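PDB 4J6O: metallophosphoesterase from Clostridium thermocellum, which probably removes 2'- and 3'-phosphates from the ends of broken RNA, as the manganese-binding phosphatase domain of the bacterial Pnkp-Hen1 RNA repair system. Local coordinates for residues Asp9-Phe14 / Val145-Lys150; Gly22-Leu27 / Gly70-Glu75. All coordinates share one frame; numbering follows the deposited sequence.

Contact 1 (Asp9-Phe14 / Val145-Lys150); sequences DEHGPF and VLDDGK
His11 ND1 donates to Asp147 OD1 over 2.7 Å, a His-carboxylate hydrogen bond with an N-H...O angle of 161°. The oxygen lies in the imidazole plane at the ring's edge and accepts through its anti lone pair, while the carboxylate plane is turned 83° from that of the ring. Asp147 reaches this position because its CG is anti to the backbone N (chi1 -170°). Its other oxygen, OD2, is bonded to the hydroxyl of Tyr238, so both ends of this buried carboxylate are engaged and its rotation is fixed. Asp148 brings a second acid to the imidazole, with OD2 3.5 Å from His11 CE1; two carboxylates this close would be expected to favour a protonated ring.

Beneath the polar pair, the backbone N of Asp147 makes a weak bond to Glu10 O, 2.8 Å long but strongly bent. Apolar packing follows toward the interior: Leu146 CD2 lies 3.6 Å from Phe14 CZ and 4.0 Å from Glu10 CB. Within the first segment, Gly12 CA sits over the centre of one face of the Phe14 ring, 3.5 Å above it; glycine suits this place because there is no CB to press on the ring. The contact thus sets the turn of the hairpin formed by strands 143-146 and 151-154 against the loop entering strand 14-17, joining the ends of the two sheets of the calcineurin-like fold.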
ATOM      1  N   ASP A   9      -8.780  -4.325 -18.262  1.00 41.56           N
ATOM      2  CA  ASP A   9      -8.014  -5.013 -19.301  0.51 57.96           C
ATOM      3  C   ASP A   9      -6.696  -5.613 -18.786  1.00 42.11           C
ATOM      4  O   ASP A   9      -5.948  -6.262 -19.544  1.00 46.83           O
ATOM      5  CB  ASP A   9      -7.757  -4.083 -20.487  0.51 59.91           C
ATOM      6  CG  ASP A   9      -7.301  -2.693 -20.066  0.51 67.12           C
ATOM      7  OD1 ASP A   9      -7.181  -2.393 -18.854  0.51 47.81           O
ATOM      8  OD2 ASP A   9      -7.075  -1.882 -20.982  0.51 85.15           O
ATOM      9  N   GLU A  10      -6.426  -5.410 -17.509  1.00 39.67           N
ATOM     10  CA  GLU A  10      -5.236  -5.954 -16.867  1.00 39.28           C
ATOM     11  C   GLU A  10      -5.579  -7.259 -16.150  1.00 37.06           C
ATOM     12  O   GLU A  10      -6.324  -7.266 -15.148  1.00 35.85           O
ATOM     13  CB  GLU A  10      -4.644  -4.932 -15.900  1.00 42.79           C
ATOM     14  CG  GLU A  10      -4.034  -3.705 -16.574  1.00 54.80           C
ATOM     15  CD  GLU A  10      -2.654  -3.980 -17.188  1.00 94.10           C
ATOM     16  OE1 GLU A  10      -1.864  -4.786 -16.616  1.00 58.87           O
ATOM     17  OE2 GLU A  10      -2.368  -3.383 -18.253  1.00 89.42           O
ATOM     18  N   HIS A  11      -5.027  -8.370 -16.644  1.00 41.72           N
ATOM     19  CA  HIS A  11      -5.473  -9.659 -16.129  1.00 40.86           C
ATOM     20  C   HIS A  11      -4.469 -10.316 -15.185  1.00 38.68           C
ATOM     21  O   HIS A  11      -4.810 -11.274 -14.516  1.00 47.47           O
ATOM     22  CB  HIS A  11      -5.875 -10.587 -17.289  1.00 41.26           C
ATOM     23  CG  HIS A  11      -6.879  -9.970 -18.217  1.00 49.79           C
ATOM     24  ND1 HIS A  11      -8.207  -9.816 -17.878  1.00 43.59           N
ATOM     25  CD2 HIS A  11      -6.739  -9.418 -19.446  1.00 51.38           C
ATOM     26  CE1 HIS A  11      -8.848  -9.225 -18.875  1.00 41.92           C
ATOM     27  NE2 HIS A  11      -7.981  -8.973 -19.840  1.00 44.67           N
ATOM     28  N   GLY A  12      -3.256  -9.767 -15.111  1.00 35.94           N
ATOM     29  CA  GLY A  12      -2.229 -10.290 -14.236  1.00 35.52           C
ATOM     30  C   GLY A  12      -1.570 -11.441 -14.964  1.00 36.36           C
ATOM     31  O   GLY A  12      -1.660 -11.496 -16.183  1.00 40.83           O
ATOM     32  N   PRO A  13      -0.986 -12.387 -14.226  1.00 36.75           N
ATOM     33  CA  PRO A  13      -1.011 -12.497 -12.754  1.00 34.78           C
ATOM     34  C   PRO A  13      -0.459 -11.316 -11.963  1.00 37.15           C
ATOM     35  O   PRO A  13       0.383 -10.593 -12.495  1.00 35.65           O
ATOM     36  CB  PRO A  13      -0.060 -13.669 -12.480  1.00 35.91           C
ATOM     37  CG  PRO A  13      -0.194 -14.523 -13.712  1.00 36.27           C
ATOM     38  CD  PRO A  13      -0.307 -13.533 -14.849  1.00 37.14           C
ATOM     39  N   PHE A  14      -0.897 -11.173 -10.710  1.00 27.93           N
ATOM     40  CA  PHE A  14      -0.429 -10.055  -9.875  1.00 25.63           C
ATOM     41  C   PHE A  14       0.063 -10.609  -8.570  1.00 23.01           C
ATOM     42  O   PHE A  14      -0.425 -11.630  -8.097  1.00 28.13           O
ATOM     43  CB  PHE A  14      -1.587  -9.113  -9.499  1.00 24.45           C
ATOM     44  CG  PHE A  14      -2.278  -8.509 -10.668  1.00 23.67           C
ATOM     45  CD1 PHE A  14      -1.631  -7.590 -11.458  1.00 23.71           C
ATOM     46  CD2 PHE A  14      -3.599  -8.859 -10.970  1.00 27.18           C
ATOM     47  CE1 PHE A  14      -2.283  -7.008 -12.530  1.00 32.00           C
ATOM     48  CE2 PHE A  14      -4.267  -8.263 -12.012  1.00 28.43           C
ATOM     49  CZ  PHE A  14      -3.614  -7.364 -12.825  1.00 28.22           C
ATOM     50  N   VAL A 145      -9.937  -1.252 -10.341  1.00 27.65           N
ATOM     51  CA  VAL A 145     -10.756  -2.420 -10.674  1.00 26.15           C
ATOM     52  C   VAL A 145     -10.042  -3.126 -11.812  1.00 24.06           C
ATOM     53  O   VAL A 145      -9.868  -2.564 -12.913  1.00 28.91           O
ATOM     54  CB  VAL A 145     -12.201  -1.997 -11.093  1.00 26.87           C
ATOM     55  CG1 VAL A 145     -13.069  -3.216 -11.289  1.00 28.86           C
ATOM     56  CG2 VAL A 145     -12.819  -1.063  -9.991  1.00 26.32           C
ATOM     57  N   LEU A 146      -9.672  -4.380 -11.580  1.00 25.39           N
ATOM     58  CA  LEU A 146      -8.836  -5.090 -12.530  1.00 28.19           C
ATOM     59  C   LEU A 146      -9.512  -6.369 -13.022  1.00 29.82           C
ATOM     60  O   LEU A 146     -10.520  -6.807 -12.449  1.00 28.85           O
ATOM     61  CB  LEU A 146      -7.551  -5.505 -11.815  1.00 25.59           C
ATOM     62  CG  LEU A 146      -6.742  -4.331 -11.290  1.00 24.58           C
ATOM     63  CD1 LEU A 146      -6.353  -4.583  -9.828  1.00 27.22           C
ATOM     64  CD2 LEU A 146      -5.463  -4.322 -12.048  1.00 32.51           C
ATOM     65  N   ASP A 147      -8.952  -6.928 -14.105  1.00 28.21           N
ATOM     66  CA  ASP A 147      -9.276  -8.287 -14.563  1.00 29.25           C
ATOM     67  C   ASP A 147     -10.774  -8.505 -14.699  1.00 28.91           C
ATOM     68  O   ASP A 147     -11.380  -9.311 -13.970  1.00 31.89           O
ATOM     69  CB  ASP A 147      -8.687  -9.330 -13.611  1.00 28.82           C
ATOM     70  CG  ASP A 147      -8.802 -10.731 -14.183  1.00 34.51           C
ATOM     71  OD1 ASP A 147      -8.834 -10.836 -15.443  1.00 34.63           O
ATOM     72  OD2 ASP A 147      -8.892 -11.686 -13.389  1.00 29.05           O
ATOM     73  N   ASP A 148     -11.351  -7.746 -15.628  1.00 30.91           N
ATOM     74  CA  ASP A 148     -12.773  -7.840 -15.949  1.00 31.28           C
ATOM     75  C   ASP A 148     -13.661  -7.637 -14.744  1.00 29.79           C
ATOM     76  O   ASP A 148     -14.744  -8.214 -14.676  1.00 38.12           O
ATOM     77  CB  ASP A 148     -13.105  -9.193 -16.614  1.00 34.02           C
ATOM     78  CG  ASP A 148     -12.466  -9.341 -17.966  1.00 40.60           C
ATOM     79  OD1 ASP A 148     -12.383  -8.335 -18.682  1.00 43.84           O
ATOM     80  OD2 ASP A 148     -12.047 -10.454 -18.326  1.00 46.21           O
ATOM     81  N   GLY A 149     -13.196  -6.840 -13.772  1.00 28.17           N
ATOM     82  CA  GLY A 149     -13.966  -6.614 -12.558  1.00 31.60           C
ATOM     83  C   GLY A 149     -13.909  -7.739 -11.535  1.00 34.93           C
ATOM     84  O   GLY A 149     -14.679  -7.756 -10.584  1.00 29.75           O
ATOM     85  N   LYS A 150     -12.969  -8.666 -11.677  1.00 27.96           N
ATOM     86  CA  LYS A 150     -12.897  -9.763 -10.743  1.00 23.06           C
ATOM     87  C   LYS A 150     -12.026  -9.446  -9.521  1.00 26.60           C
ATOM     88  O   LYS A 150     -12.055 -10.162  -8.509  1.00 27.94           O
ATOM     89  CB  LYS A 150     -12.310 -11.006 -11.444  1.00 25.32           C
ATOM     90  CG  LYS A 150     -13.286 -11.599 -12.409  1.00 28.72           C
ATOM     91  CD  LYS A 150     -12.552 -12.574 -13.341  1.00 29.76           C
ATOM     92  CE  LYS A 150     -13.485 -13.086 -14.458  1.00 29.95           C
ATOM     93  NZ  LYS A 150     -12.668 -13.810 -15.547  1.00 32.37           N
TER

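Contact 2 (Gly22-Leu27 / Gly70-Glu75); sequences GCYDEL and GPKITE
Gly22 O accepts the backbone N-H of Lys72 at 2.9 Å, joining the end of the GDIHG motif of calcineurin-like phosphoesterases (Gly22 is its last residue) to the turn just after their GDLVDRG motif (Gly70 is its last). The bond arrives in the carbonyl plane, on a lone pair. Glycine suits position 22 for two reasons: its phi is positive, and its CA packs 3.6 Å from Ile73 CG1, with Gly70 close by, leaving no space for a CB. The same carbonyl also takes a weak bond from Tyr24 N, closing an inverse gamma turn centred on Cys23, the N-cap of helix 24-33.

Around this backbone link the side chains interlock. Tyr24 CB meets Lys72 CB at 3.5 Å. With CG anti to its backbone N (chi1 177°), Tyr24 carries its ring to helix 73-86, where Glu75 CB makes an off-centre CH-pi contact 4.2 Å from the ring centroid. Lys72, the N-cap of that helix, stretches its extended chain past Tyr24, a length that lysine supplies, and ends in a salt bridge: NZ lies 2.9 Å from Asp25 OD1, on that oxygen's syn lone pair.

Farther out, Glu75's carboxylate leads away to the hydroxyl of Tyr50, and the Gln121 amide spans the start of helix 73-86, NE2 bonded to Gly70 O and OE1 to Ile73 N.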
ATOM      1  N   GLY A  22       8.598   1.407   4.970  1.00 20.82           N
ATOM      2  CA  GLY A  22      10.044   1.582   5.008  1.00 20.50           C
ATOM      3  C   GLY A  22      10.847   0.307   5.164  1.00 21.49           C
ATOM      4  O   GLY A  22      12.043   0.373   5.346  1.00 22.87           O
ATOM      5  N   CYS A  23      10.174  -0.842   5.130  1.00 19.58           N
ATOM      6  CA  CYS A  23      10.883  -2.100   5.355  1.00 18.73           C
ATOM      7  C   CYS A  23      11.496  -2.646   4.032  1.00 20.68           C
ATOM      8  O   CYS A  23      11.040  -3.659   3.510  1.00 22.42           O
ATOM      9  CB  CYS A  23       9.956  -3.110   5.948  1.00 19.63           C
ATOM     10  SG  CYS A  23       9.507  -2.633   7.687  1.00 22.39           S
ATOM     11  N   TYR A  24      12.471  -1.939   3.521  1.00 23.53           N
ATOM     12  CA  TYR A  24      13.109  -2.347   2.279  1.00 25.01           C
ATOM     13  C   TYR A  24      13.674  -3.775   2.313  1.00 24.22           C
ATOM     14  O   TYR A  24      13.536  -4.506   1.317  1.00 22.34           O
ATOM     15  CB  TYR A  24      14.227  -1.366   1.908  1.00 23.49           C
ATOM     16  CG  TYR A  24      14.971  -1.794   0.668  1.00 25.09           C
ATOM     17  CD1 TYR A  24      14.466  -1.487  -0.576  1.00 28.36           C
ATOM     18  CD2 TYR A  24      16.106  -2.546   0.761  1.00 27.91           C
ATOM     19  CE1 TYR A  24      15.130  -1.885  -1.717  1.00 28.79           C
ATOM     20  CE2 TYR A  24      16.776  -2.961  -0.390  1.00 30.34           C
ATOM     21  CZ  TYR A  24      16.259  -2.625  -1.617  1.00 34.73           C
ATOM     22  OH  TYR A  24      16.918  -3.024  -2.777  1.00 38.73           O
ATOM     23  N   ASP A  25      14.336  -4.183   3.411  1.00 24.93           N
ATOM     24  CA  ASP A  25      15.039  -5.473   3.388  1.00 26.82           C
ATOM     25  C   ASP A  25      14.012  -6.574   3.159  1.00 22.06           C
ATOM     26  O   ASP A  25      14.247  -7.530   2.359  1.00 23.41           O
ATOM     27  CB  ASP A  25      15.806  -5.715   4.691  1.00 26.76           C
ATOM     28  CG  ASP A  25      16.986  -4.787   4.868  1.00 29.80           C
ATOM     29  OD1 ASP A  25      17.468  -4.227   3.864  1.00 31.67           O
ATOM     30  OD2 ASP A  25      17.446  -4.648   6.051  1.00 33.29           O
ATOM     31  N   GLU A  26      12.870  -6.420   3.827  1.00 22.57           N
ATOM     32  CA  GLU A  26      11.837  -7.447   3.784  1.00 19.52           C
ATOM     33  C   GLU A  26      11.152  -7.400   2.428  1.00 23.11           C
ATOM     34  O   GLU A  26      10.761  -8.422   1.904  1.00 22.86           O
ATOM     35  CB  GLU A  26      10.767  -7.239   4.854  1.00 18.40           C
ATOM     36  CG  GLU A  26      11.233  -7.583   6.301  1.00 23.91           C
ATOM     37  CD  GLU A  26      12.088  -6.521   6.933  1.00 23.29           C
ATOM     38  OE1 GLU A  26      12.302  -5.424   6.377  1.00 22.43           O
ATOM     39  OE2 GLU A  26      12.584  -6.791   8.052  1.00 25.73           O
ATOM     40  N   LEU A  27      10.961  -6.199   1.923  1.00 21.85           N
ATOM     41  CA  LEU A  27      10.416  -6.038   0.552  1.00 19.14           C
ATOM     42  C   LEU A  27      11.298  -6.739  -0.490  1.00 24.37           C
ATOM     43  O   LEU A  27      10.784  -7.450  -1.345  1.00 22.64           O
ATOM     44  CB  LEU A  27      10.219  -4.541   0.230  1.00 20.39           C
ATOM     45  CG  LEU A  27       9.727  -4.298  -1.200  1.00 21.64           C
ATOM     46  CD1 LEU A  27       8.424  -5.048  -1.528  1.00 18.42           C
ATOM     47  CD2 LEU A  27       9.584  -2.770  -1.443  1.00 21.24           C
ATOM     48  N   GLY A  70       9.542   2.768   9.319  1.00 23.79           N
ATOM     49  CA  GLY A  70      10.670   1.863   9.098  1.00 25.01           C
ATOM     50  C   GLY A  70      12.007   2.488   8.736  1.00 24.98           C
ATOM     51  O   GLY A  70      12.120   3.702   8.555  1.00 26.29           O
ATOM     52  N   PRO A  71      13.038   1.657   8.577  1.00 25.75           N
ATOM     53  CA  PRO A  71      14.427   2.108   8.529  1.00 25.99           C
ATOM     54  C   PRO A  71      14.942   2.516   7.163  1.00 24.69           C
ATOM     55  O   PRO A  71      15.994   3.159   7.121  1.00 30.41           O
ATOM     56  CB  PRO A  71      15.194   0.863   8.983  1.00 25.41           C
ATOM     57  CG  PRO A  71      14.350  -0.231   8.458  1.00 24.82           C
ATOM     58  CD  PRO A  71      12.945   0.182   8.720  1.00 26.44           C
ATOM     59  N   LYS A  72      14.215   2.190   6.084  1.00 24.77           N
ATOM     60  CA  LYS A  72      14.742   2.340   4.727  1.00 27.67           C
ATOM     61  C   LYS A  72      13.665   2.895   3.797  1.00 31.01           C
ATOM     62  O   LYS A  72      13.419   2.412   2.707  1.00 25.86           O
ATOM     63  CB  LYS A  72      15.336   1.009   4.216  1.00 24.14           C
ATOM     64  CG  LYS A  72      16.678   0.720   4.847  1.00 23.99           C
ATOM     65  CD  LYS A  72      17.272  -0.531   4.232  1.00 29.22           C
ATOM     66  CE  LYS A  72      18.595  -0.922   4.921  1.00 37.97           C
ATOM     67  NZ  LYS A  72      19.280  -1.975   4.062  1.00 36.82           N
ATOM     68  N   ILE A  73      12.967   3.915   4.275  1.00 25.30           N
ATOM     69  CA  ILE A  73      11.892   4.531   3.516  1.00 24.47           C
ATOM     70  C   ILE A  73      12.307   5.062   2.103  1.00 27.93           C
ATOM     71  O   ILE A  73      11.570   4.882   1.138  1.00 26.86           O
ATOM     72  CB  ILE A  73      11.298   5.657   4.362  1.00 27.26           C
ATOM     73  CG1 ILE A  73      10.750   5.046   5.654  1.00 24.96           C
ATOM     74  CG2 ILE A  73      10.239   6.391   3.573  1.00 25.01           C
ATOM     75  CD1 ILE A  73      10.460   6.085   6.819  1.00 28.55           C
ATOM     76  N   THR A  74      13.456   5.739   1.962  1.00 29.10           N
ATOM     77  CA  THR A  74      13.783   6.262   0.633  1.00 27.85           C
ATOM     78  C   THR A  74      14.148   5.150  -0.364  1.00 29.58           C
ATOM     79  O   THR A  74      13.852   5.271  -1.519  1.00 31.72           O
ATOM     80  CB  THR A  74      14.903   7.338   0.620  1.00 37.77           C
ATOM     81  OG1 THR A  74      16.123   6.761   1.079  1.00 41.34           O
ATOM     82  CG2 THR A  74      14.533   8.506   1.518  1.00 35.23           C
ATOM     83  N   GLU A  75      14.719   4.053   0.138  1.00 28.95           N
ATOM     84  CA  GLU A  75      15.022   2.918  -0.724  0.59 29.00           C
ATOM     85  C   GLU A  75      13.725   2.263  -1.183  1.00 32.86           C
ATOM     86  O   GLU A  75      13.613   1.905  -2.363  1.00 27.77           O
ATOM     87  CB  GLU A  75      15.919   1.894  -0.032  0.59 29.79           C
ATOM     88  CG  GLU A  75      17.342   2.397   0.231  0.59 44.45           C
ATOM     89  CD  GLU A  75      17.952   3.149  -0.952  0.59 56.15           C
ATOM     90  OE1 GLU A  75      18.069   2.558  -2.052  0.59 36.83           O
ATOM     91  OE2 GLU A  75      18.304   4.342  -0.776  0.59 53.41           O
TER

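In the fold
The two contacts lie on opposite sides of the chain's centre, their own centres about 28 Å apart and their nearest atoms about 12 Å apart, without touching. Strand 14-17 connects them: it begins at Phe14 in contact 1 and leads toward the manganese ligands Asp19 and His21, directly followed by Gly22 of contact 2. Neighbouring strand 59-62 runs parallel, from Lys59 and Leu61, which touch Phe14, toward the manganese ligand Asp65, and then Gly70. Contact 1 therefore sits at the starting end of both strands, and contact 2 beyond their metal-binding end, with Gly22 about 10 Å from the manganese ion. Contact 2 consequently belongs to the surroundings of the active site, whereas contact 1 is structural packing.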